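Local structure of CocE/NonD family hydrolase (Staphylococcus aureus subsp. aureus COL, 3III) at residues M38-D43 and Y55-R60; G65-V70 and P115-V120. The protein probably hydrolyses ester or amide bonds as a serine hydrolase of the alpha/beta-hydrolase fold, although its natural substrate is not established. All blocks are in the same frame, centred on the assembly; numbering follows the deposited sequence.

Contact 1. Residues M38-D43 and Y55-R60; sequences MIMEKD and YINIFR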
# COMPACT_ATOMS: atom_id res chain seq x y z
N MSE A 38 -21.35 14.17 -21.24
CA MSE A 38 -21.96 13.71 -20.07
C MSE A 38 -22.36 14.92 -19.28
O MSE A 38 -22.04 16.06 -19.66
CB MSE A 38 -20.99 12.83 -19.27
CG MSE A 38 -19.79 13.56 -18.71
SE MSE A 38 -18.56 12.19 -17.91
CE MSE A 38 -17.92 11.29 -19.63
N ILE A 39 -23.03 14.66 -18.16
CA ILE A 39 -23.37 15.65 -17.17
C ILE A 39 -22.38 15.61 -16.02
O ILE A 39 -21.98 14.56 -15.55
CB ILE A 39 -24.79 15.43 -16.65
CG1 ILE A 39 -25.81 15.85 -17.71
CG2 ILE A 39 -25.01 16.15 -15.32
CD1 ILE A 39 -27.27 15.47 -17.37
N MSE A 40 -21.92 16.78 -15.59
CA MSE A 40 -21.22 16.93 -14.33
C MSE A 40 -21.98 17.92 -13.43
O MSE A 40 -22.21 19.10 -13.80
CB MSE A 40 -19.79 17.41 -14.57
CG MSE A 40 -18.98 17.53 -13.27
SE MSE A 40 -17.44 18.71 -13.53
CE MSE A 40 -16.60 18.45 -11.75
N GLU A 41 -22.40 17.43 -12.27
CA GLU A 41 -22.97 18.27 -11.22
C GLU A 41 -21.82 18.58 -10.31
O GLU A 41 -21.17 17.68 -9.77
CB GLU A 41 -24.09 17.54 -10.44
CG GLU A 41 -25.18 17.02 -11.33
CD GLU A 41 -26.45 16.52 -10.58
OE1 GLU A 41 -26.69 16.92 -9.41
OE2 GLU A 41 -27.20 15.75 -11.22
N LYS A 42 -21.49 19.86 -10.23
CA LYS A 42 -20.37 20.28 -9.44
C LYS A 42 -20.82 20.94 -8.14
O LYS A 42 -21.74 21.81 -8.13
CB LYS A 42 -19.52 21.25 -10.25
CG LYS A 42 -18.29 21.72 -9.54
CD LYS A 42 -17.42 22.59 -10.41
CE LYS A 42 -16.27 23.10 -9.54
NZ LYS A 42 -15.32 23.87 -10.34
N ASP A 43 -20.14 20.59 -7.06
CA ASP A 43 -20.41 21.15 -5.74
C ASP A 43 -21.76 20.82 -5.14
O ASP A 43 -22.24 21.59 -4.34
CB ASP A 43 -20.26 22.67 -5.70
CG ASP A 43 -18.82 23.13 -5.77
OD1 ASP A 43 -17.89 22.34 -5.43
OD2 ASP A 43 -18.61 24.31 -6.13
N TYR A 55 -18.90 18.05 0.36
CA TYR A 55 -18.99 18.48 -1.02
C TYR A 55 -18.57 17.42 -2.00
O TYR A 55 -17.58 16.73 -1.79
CB TYR A 55 -18.22 19.79 -1.26
CG TYR A 55 -18.85 20.92 -0.46
CD1 TYR A 55 -19.71 21.83 -1.06
CD2 TYR A 55 -18.60 21.04 0.90
CE1 TYR A 55 -20.33 22.84 -0.30
CE2 TYR A 55 -19.21 22.00 1.65
CZ TYR A 55 -20.07 22.90 1.04
OH TYR A 55 -20.62 23.88 1.80
N ILE A 56 -19.33 17.29 -3.07
CA ILE A 56 -19.08 16.23 -4.09
C ILE A 56 -19.22 16.75 -5.51
O ILE A 56 -19.81 17.81 -5.76
CB ILE A 56 -20.08 15.02 -3.94
CG1 ILE A 56 -21.52 15.46 -4.25
CG2 ILE A 56 -20.07 14.52 -2.51
CD1 ILE A 56 -22.62 14.28 -4.14
N ASN A 57 -18.71 15.96 -6.46
CA ASN A 57 -19.07 16.07 -7.86
C ASN A 57 -19.71 14.76 -8.30
O ASN A 57 -19.31 13.69 -7.87
CB ASN A 57 -17.82 16.27 -8.71
CG ASN A 57 -17.08 17.54 -8.36
OD1 ASN A 57 -17.68 18.56 -8.03
ND2 ASN A 57 -15.77 17.51 -8.54
N ILE A 58 -20.67 14.87 -9.21
CA ILE A 58 -21.32 13.72 -9.79
C ILE A 58 -21.18 13.77 -11.32
O ILE A 58 -21.62 14.71 -11.96
CB ILE A 58 -22.85 13.72 -9.51
CG1 ILE A 58 -23.17 13.77 -8.01
CG2 ILE A 58 -23.54 12.51 -10.20
CD1 ILE A 58 -24.68 14.17 -7.69
N PHE A 59 -20.58 12.74 -11.91
CA PHE A 59 -20.51 12.62 -13.36
C PHE A 59 -21.45 11.50 -13.75
O PHE A 59 -21.35 10.38 -13.21
CB PHE A 59 -19.10 12.19 -13.75
CG PHE A 59 -18.03 13.23 -13.46
CD1 PHE A 59 -17.65 14.11 -14.42
CD2 PHE A 59 -17.43 13.30 -12.19
CE1 PHE A 59 -16.66 15.07 -14.15
CE2 PHE A 59 -16.45 14.21 -11.90
CZ PHE A 59 -16.05 15.10 -12.88
N ARG A 60 -22.35 11.80 -14.67
CA ARG A 60 -23.36 10.85 -15.07
C ARG A 60 -23.77 10.97 -16.52
O ARG A 60 -23.60 12.02 -17.13
CB ARG A 60 -24.56 10.93 -14.14
CG ARG A 60 -25.19 12.29 -14.01
CD ARG A 60 -26.32 12.29 -12.96
NE ARG A 60 -27.04 13.56 -13.00
CZ ARG A 60 -28.01 13.85 -13.87
NH1 ARG A 60 -28.40 12.98 -14.78
NH2 ARG A 60 -28.57 15.05 -13.86
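M38-D43 and Y55-R60 pair as the two arms of the beta hairpin of strands 36-47 and 53-60, with I39 set against R60 and E41 against I58 as the hydrogen-bonded pairs. I39 N donates to R60 O and E41 N to I58 O, and both bonds are returned, R60 N to I39 O and I58 N to E41 O, all four at 2.8-2.9 Å. Between them lies the non-hydrogen-bonded pair M40 and F59. On the face of M40 and F59, selenomethionine M40 reaches out in an extended chain, CG anti to the backbone N (chi1 -178°), and lays CG over one face of the F59 ring, 3.9 Å from the ring centroid, a CH-pi contact. Its SE stands obliquely to the same ring at 4.6 Å from the centroid, a Met-aromatic contact, while its CE makes a van der Waals contact with N57 ND2 at 3.4 Å; ND2 itself is hydrogen-bonded to D79 OD1. The SE of M38, also selenomethionine, meets F59 CD1 from an oblique direction at 4.1 Å. The hairpin lies toward one antiparallel end of the central mixed sheet of this alpha/beta hydrolase, between strand 22-30 and strand 119-124. On the face of I39, E41, I58 and R60, the partly exposed E41 and R60 form a salt bridge: R60 NE and NH2 both donate to E41 OE2, NE at 2.8 Å, side-on and onto one oxygen. That oxygen is met on its anti side, the two nitrogens coming from opposite faces of the carboxylate, whose plane stands 82° from the guanidinium. I39 lies alongside R60 and sets CG2 and CD1 over one guanidinium face. Near the corner at D43, N57 OD1 takes a weak bond from D43 N at 3.3 Å, but its stronger partner is K78, which also pairs with D43 OD1.

Contact 2. Residues G65-V70 and P115-V120; sequences GKFPVV and PNDYVV
Strands 67-74 and 119-124 start side by side here, V69 level with V119 and V70 with V120 in parallel pairing, although the end-to-end directions of the touching parts are 41° apart. P68 O accepts from V119 N at 2.8 Å, and V119 O in turn accepts from V70 N, also at 2.8 Å. Both bonds are nearly straight, 173° and 175° at the hydrogen. V119 thus uses both its N-H and its carbonyl toward the neighbouring strand, the alternation expected of a parallel ladder. P68, with no N-H to give, takes part through its oxygen and its ring.

That ring crosses Y118 at about a right angle: P68 CG sits over one face of the tyrosine, 3.4 Å from CD1. With V70 CG1 anti to the backbone N, V70 CG2 comes beside that N and obliquely against Y118 CD1, at 3.5 Å. Where the segments first meet, F67 turns the edge of its ring to the carbonyl of D117, CD1 to O 3.5 Å, and its CB touches V119 CG2 at 3.8 Å. The hydroxyl of Y118 goes on to D317 of helix 306-319, and the carboxylate of D117 to K63.

Apart from the two backbone bonds and the CA-H...O contacts beside them, the side chains meet mostly carbon to carbon. The pairing combines a short parallel ladder with apolar contacts on both faces, while the polar ends of Y118 and D117 tie the loop leading into strand 119-124 to other parts of the chain.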
# COMPACT_ATOMS: atom_id res chain seq x y z
N GLY A 65 -32.46 7.58 -16.43
CA GLY A 65 -32.22 6.21 -16.11
C GLY A 65 -31.49 6.07 -14.82
O GLY A 65 -31.09 7.05 -14.22
N LYS A 66 -31.34 4.81 -14.41
CA LYS A 66 -30.67 4.43 -13.17
C LYS A 66 -29.43 3.64 -13.48
O LYS A 66 -29.49 2.67 -14.25
CB LYS A 66 -31.62 3.60 -12.31
CG LYS A 66 -32.72 4.43 -11.69
CD LYS A 66 -33.56 3.58 -10.78
CE LYS A 66 -34.49 4.46 -9.95
NZ LYS A 66 -33.68 5.10 -8.90
N PHE A 67 -28.31 3.99 -12.84
CA PHE A 67 -27.01 3.43 -13.18
C PHE A 67 -26.28 2.93 -11.98
O PHE A 67 -26.47 3.44 -10.86
CB PHE A 67 -26.16 4.51 -13.89
CG PHE A 67 -26.82 5.06 -15.12
CD1 PHE A 67 -26.73 4.39 -16.35
CD2 PHE A 67 -27.60 6.20 -15.06
CE1 PHE A 67 -27.36 4.86 -17.48
CE2 PHE A 67 -28.24 6.70 -16.17
CZ PHE A 67 -28.16 6.02 -17.40
N PRO A 68 -25.39 1.94 -12.17
CA PRO A 68 -24.50 1.64 -11.05
C PRO A 68 -23.57 2.81 -10.77
O PRO A 68 -23.21 3.59 -11.68
CB PRO A 68 -23.69 0.40 -11.58
CG PRO A 68 -23.68 0.61 -13.05
CD PRO A 68 -25.05 1.18 -13.38
N VAL A 69 -23.15 2.93 -9.51
CA VAL A 69 -22.38 4.05 -9.06
C VAL A 69 -20.96 3.65 -8.58
O VAL A 69 -20.83 2.74 -7.76
CB VAL A 69 -23.03 4.76 -7.91
CG1 VAL A 69 -22.12 5.94 -7.45
CG2 VAL A 69 -24.47 5.19 -8.29
N VAL A 70 -19.96 4.29 -9.17
CA VAL A 70 -18.57 4.15 -8.79
C VAL A 70 -18.23 5.37 -7.93
O VAL A 70 -18.52 6.50 -8.32
CB VAL A 70 -17.63 4.13 -10.01
CG1 VAL A 70 -16.14 4.05 -9.55
CG2 VAL A 70 -17.99 2.92 -10.98
N PRO A 115 -18.84 6.54 -19.94
CA PRO A 115 -19.24 6.04 -21.26
C PRO A 115 -19.66 4.58 -21.22
O PRO A 115 -20.37 4.11 -22.09
CB PRO A 115 -18.01 6.20 -22.10
CG PRO A 115 -17.33 7.36 -21.48
CD PRO A 115 -17.51 7.17 -20.01
N ASN A 116 -19.24 3.87 -20.19
CA ASN A 116 -19.69 2.46 -19.98
C ASN A 116 -20.99 2.40 -19.14
O ASN A 116 -21.36 1.32 -18.60
CB ASN A 116 -18.57 1.66 -19.33
CG ASN A 116 -17.47 1.30 -20.29
OD1 ASN A 116 -16.30 1.73 -20.19
ND2 ASN A 116 -17.82 0.53 -21.24
N ASP A 117 -21.72 3.52 -19.05
CA ASP A 117 -23.00 3.61 -18.35
C ASP A 117 -22.89 3.28 -16.88
O ASP A 117 -23.72 2.53 -16.32
CB ASP A 117 -24.08 2.71 -19.00
CG ASP A 117 -24.29 3.06 -20.49
OD1 ASP A 117 -24.67 4.22 -20.69
OD2 ASP A 117 -24.06 2.22 -21.41
N TYR A 118 -21.91 3.92 -16.26
CA TYR A 118 -21.78 4.03 -14.81
C TYR A 118 -21.91 5.52 -14.43
O TYR A 118 -21.67 6.42 -15.26
CB TYR A 118 -20.42 3.57 -14.30
CG TYR A 118 -20.20 2.12 -14.27
CD1 TYR A 118 -20.36 1.39 -13.07
CD2 TYR A 118 -19.85 1.42 -15.43
CE1 TYR A 118 -20.17 0.03 -13.05
CE2 TYR A 118 -19.65 0.03 -15.40
CZ TYR A 118 -19.85 -0.65 -14.22
OH TYR A 118 -19.64 -1.98 -14.18
N VAL A 119 -22.30 5.76 -13.21
CA VAL A 119 -22.18 7.09 -12.61
C VAL A 119 -20.85 7.10 -11.81
O VAL A 119 -20.46 6.10 -11.26
CB VAL A 119 -23.41 7.43 -11.72
CG1 VAL A 119 -23.12 8.64 -10.78
CG2 VAL A 119 -24.65 7.69 -12.59
N VAL A 120 -20.12 8.23 -11.82
CA VAL A 120 -18.97 8.43 -10.94
C VAL A 120 -19.24 9.56 -9.94
O VAL A 120 -19.60 10.69 -10.34
CB VAL A 120 -17.64 8.66 -11.72
CG1 VAL A 120 -16.48 8.96 -10.74
CG2 VAL A 120 -17.26 7.41 -12.63

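In the fold
Both contacts belong to the same mixed sheet and meet directly where strand 53-60 neighbours strand 119-124: F59 N lies 2.8 Å from V120 O, a probable hydrogen bond, and V119 packs against I58, F59 and R60. Their centres are about 12 Å apart. Contact 1 is the antiparallel hairpin toward one end of the sheet, partly buried, with charged pairs at its margins. Contact 2 is buried and lies where the sheet turns parallel; its strands are linked through 44 intervening residues, and its chemistry is apolar apart from the backbone. Strand 119-124 lies in the sheet between the hairpin and the parallel strands, beginning with 67-74.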